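Local coordinates for protein coenzyme A transferase (Yersinia pestis, PDB 3S8D) that probably transfers coenzyme A between acyl groups, as an acetate CoA-transferase of the acetyl-CoA hydrolase/transferase family, at residues A[48-53]-A[78-83]; A[218-223]-A[382-387]; A[344-349]-A[400-405]. All blocks are in the same frame, centred on the assembly; numbering follows the deposited sequence.

How the interactions relate
The three interactions illustrate contacts that lie near the coenzyme A sites of a two-domain enzyme. Interaction 1 closes within the N-terminal domain, while interaction 3 lies wholly in the C-terminal one, on the opposite side of the chain's centre, with about 31 Å between their centres. Interaction 2 is nearer to interaction 3: their centres are about 19 Å apart and their nearest atoms about 7 Å, and their segments alternate along the sequence. Coenzyme A-binding residues lie in or close to all three. Glu50 of interaction 1 lies about 6 Å from Glu76 between side chains, interaction 2 contains Ala387, and Asn348 of interaction 3 is about 3 Å from Glu350 by the same measure.

Interaction 1 (A[48-53]-A[78-83]); sequences AAEPPA and AKIAGD
Glu50 and Ile80 lie side by side but head opposite ways, the acid reaching from the turn that follows the 3-10 segment ending at Ala49 towards the start of helix 79-82 and the isoleucine reaching back. Beyond CG the Glu50 chain is extended (chi2 172°), which carries its carboxylate to the backbone N-H groups of the first turn. Ala81 N donates to Glu50 OE1 over 3.2 Å, coming from above the carboxylate plane, 49° out of it. Ala78 N, at the N-cap position, lies 3.4 Å from both Glu50 OE1 and Glu50 OE2, so two weak bonds share one N-H. A carboxylate at the amino end of a helix is a recurrent electrostatic arrangement, and the helix end would be expected to stabilise the negative charge. Here it joins two crossover connections of the parallel, Rossmann-like sheet: segment 48-53 follows strand 41-44 and enters helix 52-63, whereas segment 78-83 follows strand 70-74.

The apolar half of the contact belongs to Ile80. With CG1 anti to the carbonyl carbon (chi1 -59°), both branches press on the backbone around the start of helix 52-63: CD1 comes within 3.3 Å of Glu50 O, and CG2 lies 3.7 Å from Pro52 CA. Pro52 crosses Ile80 obliquely, its CG 3.9 Å from Ile80 CG2. Leu55 touches both Glu50 and Ile80, and Ala81 CB lies 3.5 Å from Glu50 OE1.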
loop_
_atom_site.group_PDB
_atom_site.type_symbol
_atom_site.label_atom_id
_atom_site.label_comp_id
_atom_site.label_asym_id
_atom_site.label_seq_id
_atom_site.Cartn_x
_atom_site.Cartn_y
_atom_site.Cartn_z
ATOM N N ALA A 48 -4.996 -8.232 25.641
ATOM C CA ALA A 48 -4.735 -8.913 26.908
ATOM C C ALA A 48 -3.569 -8.342 27.718
ATOM O O ALA A 48 -3.353 -8.725 28.865
ATOM C CB ALA A 48 -4.552 -10.403 26.676
ATOM N N ALA A 49 -2.824 -7.421 27.130
ATOM C CA ALA A 49 -1.701 -6.834 27.837
ATOM C C ALA A 49 -2.130 -5.549 28.548
ATOM O O ALA A 49 -1.343 -4.933 29.266
ATOM C CB ALA A 49 -0.544 -6.587 26.882
ATOM N N GLU A 50 -3.378 -5.145 28.345
ATOM C CA GLU A 50 -3.932 -4.009 29.088
ATOM C C GLU A 50 -3.983 -4.350 30.578
ATOM O O GLU A 50 -4.648 -5.310 30.963
ATOM C CB GLU A 50 -5.336 -3.661 28.588
ATOM C CG GLU A 50 -5.374 -2.961 27.231
ATOM C CD GLU A 50 -6.794 -2.824 26.691
ATOM O OE1 GLU A 50 -7.735 -3.335 27.346
ATOM O OE2 GLU A 50 -6.974 -2.213 25.614
ATOM N N PRO A 51 -3.294 -3.543 31.410
ATOM C CA PRO A 51 -3.094 -3.730 32.864
ATOM C C PRO A 51 -4.288 -3.331 33.743
ATOM O O PRO A 51 -4.370 -2.158 34.118
ATOM C CB PRO A 51 -1.900 -2.809 33.180
ATOM C CG PRO A 51 -1.621 -1.998 31.867
ATOM C CD PRO A 51 -2.739 -2.263 30.929
ATOM N N PRO A 52 -5.159 -4.299 34.109
ATOM C CA PRO A 52 -6.441 -4.013 34.776
ATOM C C PRO A 52 -6.318 -3.177 36.061
ATOM O O PRO A 52 -7.099 -2.228 36.258
ATOM C CB PRO A 52 -6.989 -5.409 35.112
ATOM C CG PRO A 52 -6.291 -6.351 34.184
ATOM C CD PRO A 52 -4.915 -5.752 33.999
ATOM N N ALA A 53 -5.365 -3.528 36.922
ATOM C CA ALA A 53 -5.196 -2.833 38.202
ATOM C C ALA A 53 -4.683 -1.405 38.004
ATOM O O ALA A 53 -5.177 -0.462 38.623
ATOM C CB ALA A 53 -4.275 -3.617 39.129
ATOM N N ALA A 78 -9.794 -3.836 24.657
ATOM C CA ALA A 78 -10.707 -4.848 25.181
ATOM C C ALA A 78 -11.496 -4.290 26.368
ATOM O O ALA A 78 -11.348 -3.108 26.731
ATOM C CB ALA A 78 -9.949 -6.100 25.580
ATOM N N LYS A 79 -12.320 -5.146 26.974
ATOM C CA LYS A 79 -13.171 -4.738 28.086
ATOM C C LYS A 79 -12.352 -4.175 29.242
ATOM O O LYS A 79 -12.862 -3.397 30.047
ATOM C CB LYS A 79 -14.045 -5.900 28.569
ATOM C CG LYS A 79 -14.955 -6.481 27.492
ATOM C CD LYS A 79 -15.980 -7.475 28.065
ATOM C CE LYS A 79 -17.273 -6.776 28.528
ATOM N NZ LYS A 79 -18.521 -7.529 28.167
ATOM N N ILE A 80 -11.082 -4.555 29.320
ATOM C CA ILE A 80 -10.230 -4.069 30.397
ATOM C C ILE A 80 -10.222 -2.540 30.399
ATOM O O ILE A 80 -10.586 -1.904 31.388
ATOM C CB ILE A 80 -8.789 -4.636 30.294
ATOM C CG1 ILE A 80 -8.828 -6.171 30.334
ATOM C CG2 ILE A 80 -7.886 -4.069 31.400
ATOM C CD1 ILE A 80 -7.457 -6.841 30.385
ATOM N N ALA A 81 -9.814 -1.951 29.284
ATOM C CA ALA A 81 -9.813 -0.506 29.161
ATOM C C ALA A 81 -11.242 -0.036 28.936
ATOM O O ALA A 81 -11.617 1.062 29.352
ATOM C CB ALA A 81 -8.922 -0.073 28.016
ATOM N N GLY A 82 -12.032 -0.878 28.275
ATOM C CA GLY A 82 -13.423 -0.560 28.014
ATOM C C GLY A 82 -14.175 -0.248 29.294
ATOM O O GLY A 82 -14.864 0.773 29.388
ATOM N N ASP A 83 -14.019 -1.126 30.283
ATOM C CA ASP A 83 -14.811 -1.071 31.505
ATOM C C ASP A 83 -14.186 -0.185 32.586
ATOM O O ASP A 83 -14.773 0.015 33.654
ATOM C CB ASP A 83 -15.071 -2.483 32.036
ATOM C CG ASP A 83 -15.842 -3.348 31.041
ATOM O OD1 ASP A 83 -16.625 -2.790 30.233
ATOM O OD2 ASP A 83 -15.668 -4.588 31.064
#

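Interaction 2 (A[218-223]-A[382-387]); sequences IPEYTS and TPSTAA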
loop_
_atom_site.group_PDB
_atom_site.type_symbol
_atom_site.label_atom_id
_atom_site.label_comp_id
_atom_site.label_asym_id
_atom_site.label_seq_id
_atom_site.Cartn_x
_atom_site.Cartn_y
_atom_site.Cartn_z
ATOM N N ILE A 218 -19.961 -22.018 10.867
ATOM C CA ILE A 218 -20.961 -21.905 9.820
ATOM C C ILE A 218 -20.721 -23.079 8.864
ATOM O O ILE A 218 -19.575 -23.490 8.655
ATOM C CB ILE A 218 -20.801 -20.562 9.066
ATOM C CG1 ILE A 218 -21.184 -19.378 9.961
ATOM C CG2 ILE A 218 -21.598 -20.539 7.761
ATOM C CD1 ILE A 218 -20.062 -18.900 10.873
ATOM N N PRO A 219 -21.795 -23.638 8.285
ATOM C CA PRO A 219 -21.575 -24.827 7.448
ATOM C C PRO A 219 -20.740 -24.501 6.218
ATOM O O PRO A 219 -20.087 -25.393 5.666
ATOM C CB PRO A 219 -22.993 -25.236 7.030
ATOM C CG PRO A 219 -23.874 -24.680 8.101
ATOM C CD PRO A 219 -23.225 -23.380 8.520
ATOM N N GLU A 220 -20.772 -23.235 5.801
ATOM C CA GLU A 220 -20.029 -22.783 4.627
ATOM C C GLU A 220 -18.526 -22.901 4.902
ATOM O O GLU A 220 -17.755 -23.326 4.033
ATOM C CB GLU A 220 -20.435 -21.340 4.243
ATOM C CG GLU A 220 -21.827 -21.211 3.535
ATOM C CD GLU A 220 -22.605 -19.912 3.884
ATOM O OE1 GLU A 220 -22.904 -19.092 2.967
ATOM O OE2 GLU A 220 -22.939 -19.727 5.079
ATOM N N TYR A 221 -18.119 -22.560 6.123
ATOM C CA TYR A 221 -16.706 -22.607 6.491
ATOM C C TYR A 221 -16.073 -23.933 6.103
ATOM O O TYR A 221 -14.896 -23.985 5.739
ATOM C CB TYR A 221 -16.513 -22.336 7.983
ATOM C CG TYR A 221 -16.751 -20.891 8.374
ATOM C CD1 TYR A 221 -17.212 -19.963 7.444
ATOM C CD2 TYR A 221 -16.507 -20.454 9.671
ATOM C CE1 TYR A 221 -17.432 -18.646 7.796
ATOM C CE2 TYR A 221 -16.725 -19.131 10.037
ATOM C CZ TYR A 221 -17.186 -18.230 9.097
ATOM O OH TYR A 221 -17.401 -16.914 9.468
ATOM N N THR A 222 -16.861 -25.005 6.169
ATOM C CA THR A 222 -16.385 -26.334 5.778
ATOM C C THR A 222 -15.876 -26.324 4.324
ATOM O O THR A 222 -14.692 -26.579 4.059
ATOM C CB THR A 222 -17.477 -27.425 6.005
ATOM O OG1 THR A 222 -17.919 -27.392 7.372
ATOM C CG2 THR A 222 -16.941 -28.819 5.682
ATOM N N SER A 223 -16.765 -26.001 3.392
ATOM C CA SER A 223 -16.404 -25.906 1.975
ATOM C C SER A 223 -15.338 -24.832 1.693
ATOM O O SER A 223 -14.475 -25.009 0.823
ATOM C CB SER A 223 -17.652 -25.638 1.125
ATOM O OG SER A 223 -17.330 -25.602 -0.259
ATOM N N THR A 382 -14.701 -15.421 2.305
ATOM C CA THR A 382 -15.977 -15.075 2.916
ATOM C C THR A 382 -17.114 -15.986 2.459
ATOM O O THR A 382 -17.075 -16.531 1.348
ATOM C CB THR A 382 -16.354 -13.613 2.644
ATOM O OG1 THR A 382 -17.421 -13.219 3.525
ATOM C CG2 THR A 382 -16.767 -13.441 1.173
ATOM N N PRO A 383 -18.109 -16.184 3.345
ATOM C CA PRO A 383 -19.399 -16.734 2.918
ATOM C C PRO A 383 -19.973 -15.818 1.840
ATOM O O PRO A 383 -19.823 -14.596 1.950
ATOM C CB PRO A 383 -20.261 -16.636 4.182
ATOM C CG PRO A 383 -19.279 -16.674 5.320
ATOM C CD PRO A 383 -18.040 -15.973 4.807
ATOM N N SER A 384 -20.602 -16.383 0.815
ATOM C CA SER A 384 -21.269 -15.547 -0.177
ATOM C C SER A 384 -22.501 -14.840 0.398
ATOM O O SER A 384 -22.920 -13.795 -0.117
ATOM C CB SER A 384 -21.661 -16.367 -1.404
ATOM O OG SER A 384 -22.623 -17.350 -1.072
ATOM N N THR A 385 -23.069 -15.408 1.464
ATOM C CA THR A 385 -24.322 -14.894 2.013
ATOM C C THR A 385 -24.299 -14.824 3.525
ATOM O O THR A 385 -23.444 -15.433 4.180
ATOM C CB THR A 385 -25.528 -15.778 1.620
ATOM O OG1 THR A 385 -25.449 -17.043 2.305
ATOM C CG2 THR A 385 -25.574 -16.001 0.098
ATOM N N ALA A 386 -25.255 -14.080 4.070
ATOM C CA ALA A 386 -25.482 -14.023 5.508
ATOM C C ALA A 386 -26.995 -13.915 5.751
ATOM O O ALA A 386 -27.789 -14.113 4.819
ATOM C CB ALA A 386 -24.751 -12.840 6.110
ATOM N N ALA A 387 -27.391 -13.588 6.985
ATOM C CA ALA A 387 -28.812 -13.445 7.332
ATOM C C ALA A 387 -29.665 -14.618 6.822
ATOM O O ALA A 387 -30.661 -14.419 6.117
ATOM C CB ALA A 387 -29.362 -12.115 6.807
#
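Tyr221 and Glu220, neighbours near the amino end of the helix that runs on to residue 229, divide Pro383 between them. The proline stands just beyond strand 377-381 of the mixed sheet in the C-terminal half of the protein, in the loop that leads to the small antiparallel pair 385-386 and 391-392. The contact therefore ties the amino-terminal region of a helix to the carboxyl end of a parallel strand, where loops of a Rossmann-like fold commonly build ligand sites. Ala387, at the end of this segment, and Arg393, close to Pro383, are coenzyme A-binding residues.

Both helix residues place CG beside the backbone N and anti to the carbonyl carbon, yet their chains then part. Tyr221 (chi1 -72°) turns its ring so that Pro383 CG lies at the edge, in the ring plane, 3.7 Å from Tyr221 CE1. One face of the same ring carries Ile218 CB, 3.9 Å above its centre, and the helix 244-250 supplies further neighbours, among them the coenzyme A residue Ala244.

Glu220 bends at chi2 (146°), which swings its carboxylate across Pro383 at about a right angle. Pro383 CB sits 3.8 Å from Glu220 OE1, a contact of an apolar carbon with a charged group. Glu415 OE2, from outside the two segments, lies close to Glu220 OE1 as a like charge and also accepts a hydrogen bond from Ser384 OG. The proximity of two carboxylates could raise the proton affinity of either. At the far end, Thr385 OG1 donates a weak hydrogen bond of 3.3 Å to Glu220 OE1.

Interaction 3 (A[344-349]-A[400-405]); sequences TGACNS and GPVTTP
Cys347 is met by two consecutive residues, Thr403 and Thr404, which makes a classic beta bulge in which one residue of strand 347-348 is matched by two of the loop 400-405. Cys347 and Thr404 form a single antiparallel hydrogen-bonded pair, closed by Cys347 N donating to Thr404 O over 3.0 Å and by Thr404 N donating to Cys347 O. Strand 347-348 also pairs with 340-341 through the backbone of Asn348, so it lies between that strand and the loop in the C-terminal domain.

Thr403, whose CB points towards the strand, makes most of the side-chain contacts. That carbon lies 3.7 Å from Ser349 OG and close to Cys347 O. From CB the side chain forks. Because OG1 sits between the backbone N and the carbonyl carbon (chi1 52°), the hydroxyl turns back over the strand and donates to Cys347 O at 2.9 Å, from above the carbonyl plane, 48° out of it. Thr403 OG1 in turn accepts from Ser349 N over 3.1 Å, through a bent N-H...O angle, and more weakly from Ser349 OG. The other branch, CG2, is anti to the carbonyl carbon and meets Ser349 OG and, at 3.9 Å, Asn348 OD1, the Thr403 and Asn348 side chains crossing at about a right angle. Asn348 ND2 has weak bonds to Gln340 and to the backbone of Glu350, a coenzyme A-binding residue.

Cys347 O is thus gripped by three donors: the two backbone N-H groups of the bulge and the threonine hydroxyl. Thr403 N approaches it nearly end-on to the carbonyl, with a C=O...N angle of 162°. On the neighbouring residues the contact turns apolar, with Ala346 CB 3.6 Å from Val402 CG1.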
loop_
_atom_site.group_PDB
_atom_site.type_symbol
_atom_site.label_atom_id
_atom_site.label_comp_id
_atom_site.label_asym_id
_atom_site.label_seq_id
_atom_site.Cartn_x
_atom_site.Cartn_y
_atom_site.Cartn_z
ATOM N N THR A 344 -15.368 -5.411 -8.209
ATOM C CA THR A 344 -14.124 -4.824 -8.753
ATOM C C THR A 344 -12.740 -5.480 -8.499
ATOM O O THR A 344 -11.760 -5.077 -9.127
ATOM C CB THR A 344 -13.992 -3.302 -8.460
ATOM O OG1 THR A 344 -14.217 -3.060 -7.066
ATOM C CG2 THR A 344 -14.995 -2.500 -9.290
ATOM N N GLY A 345 -12.582 -6.404 -7.572
ATOM C CA GLY A 345 -13.476 -6.632 -6.488
ATOM C C GLY A 345 -12.622 -6.254 -5.300
ATOM O O GLY A 345 -11.767 -7.026 -4.851
ATOM N N ALA A 346 -12.827 -5.026 -4.837
ATOM C CA ALA A 346 -12.275 -4.592 -3.592
ATOM C C ALA A 346 -12.969 -5.401 -2.482
ATOM O O ALA A 346 -13.916 -6.164 -2.739
ATOM C CB ALA A 346 -12.518 -3.130 -3.433
ATOM N N CYS A 347 -12.488 -5.243 -1.254
ATOM C CA CYS A 347 -13.048 -5.964 -0.118
ATOM C C CYS A 347 -13.256 -5.051 1.086
ATOM O O CYS A 347 -12.524 -4.080 1.276
ATOM C CB CYS A 347 -12.146 -7.138 0.271
ATOM S SG CYS A 347 -11.744 -8.268 -1.085
ATOM N N ASN A 348 -14.258 -5.373 1.897
ATOM C CA ASN A 348 -14.567 -4.596 3.090
ATOM C C ASN A 348 -14.733 -5.492 4.312
ATOM O O ASN A 348 -15.583 -6.381 4.328
ATOM C CB ASN A 348 -15.830 -3.760 2.875
ATOM C CG ASN A 348 -16.186 -2.921 4.085
ATOM O OD1 ASN A 348 -15.366 -2.153 4.585
ATOM N ND2 ASN A 348 -17.416 -3.065 4.563
ATOM N N SER A 349 -13.916 -5.256 5.332
ATOM C CA SER A 349 -13.969 -6.052 6.552
ATOM C C SER A 349 -14.477 -5.246 7.745
ATOM O O SER A 349 -14.298 -5.644 8.894
ATOM C CB SER A 349 -12.590 -6.635 6.866
ATOM O OG SER A 349 -11.598 -5.624 6.864
ATOM N N GLY A 400 -18.458 3.305 1.391
ATOM C CA GLY A 400 -17.529 3.853 0.416
ATOM C C GLY A 400 -16.070 3.415 0.397
ATOM O O GLY A 400 -15.590 2.964 -0.651
ATOM N N PRO A 401 -15.343 3.577 1.522
ATOM C CA PRO A 401 -13.894 3.320 1.470
ATOM C C PRO A 401 -13.529 1.868 1.801
ATOM O O PRO A 401 -13.840 1.372 2.884
ATOM C CB PRO A 401 -13.351 4.263 2.533
ATOM C CG PRO A 401 -14.451 4.299 3.567
ATOM C CD PRO A 401 -15.771 4.091 2.846
ATOM N N VAL A 402 -12.843 1.211 0.874
ATOM C CA VAL A 402 -12.565 -0.211 1.023
ATOM C C VAL A 402 -11.356 -0.489 1.935
ATOM O O VAL A 402 -10.521 0.389 2.161
ATOM C CB VAL A 402 -12.411 -0.899 -0.354
ATOM C CG1 VAL A 402 -13.444 -0.330 -1.318
ATOM C CG2 VAL A 402 -11.002 -0.686 -0.913
ATOM N N THR A 403 -11.281 -1.703 2.467
ATOM C CA THR A 403 -10.184 -2.057 3.357
ATOM C C THR A 403 -9.036 -2.689 2.567
ATOM O O THR A 403 -7.864 -2.381 2.815
ATOM C CB THR A 403 -10.663 -2.966 4.497
ATOM O OG1 THR A 403 -11.372 -4.082 3.946
ATOM C CG2 THR A 403 -11.603 -2.187 5.436
ATOM N N THR A 404 -9.367 -3.551 1.606
ATOM C CA THR A 404 -8.372 -3.960 0.607
ATOM C C THR A 404 -8.762 -3.547 -0.812
ATOM O O THR A 404 -9.750 -4.038 -1.367
ATOM C CB THR A 404 -8.028 -5.463 0.664
ATOM O OG1 THR A 404 -7.471 -5.779 1.954
ATOM C CG2 THR A 404 -7.041 -5.837 -0.426
ATOM N N PRO A 405 -7.983 -2.620 -1.397
ATOM C CA PRO A 405 -8.266 -2.058 -2.724
ATOM C C PRO A 405 -8.243 -3.143 -3.807
ATOM O O PRO A 405 -7.695 -4.239 -3.574
ATOM C CB PRO A 405 -7.107 -1.068 -2.955
ATOM C CG PRO A 405 -6.487 -0.858 -1.619
ATOM C CD PRO A 405 -6.717 -2.117 -0.839
#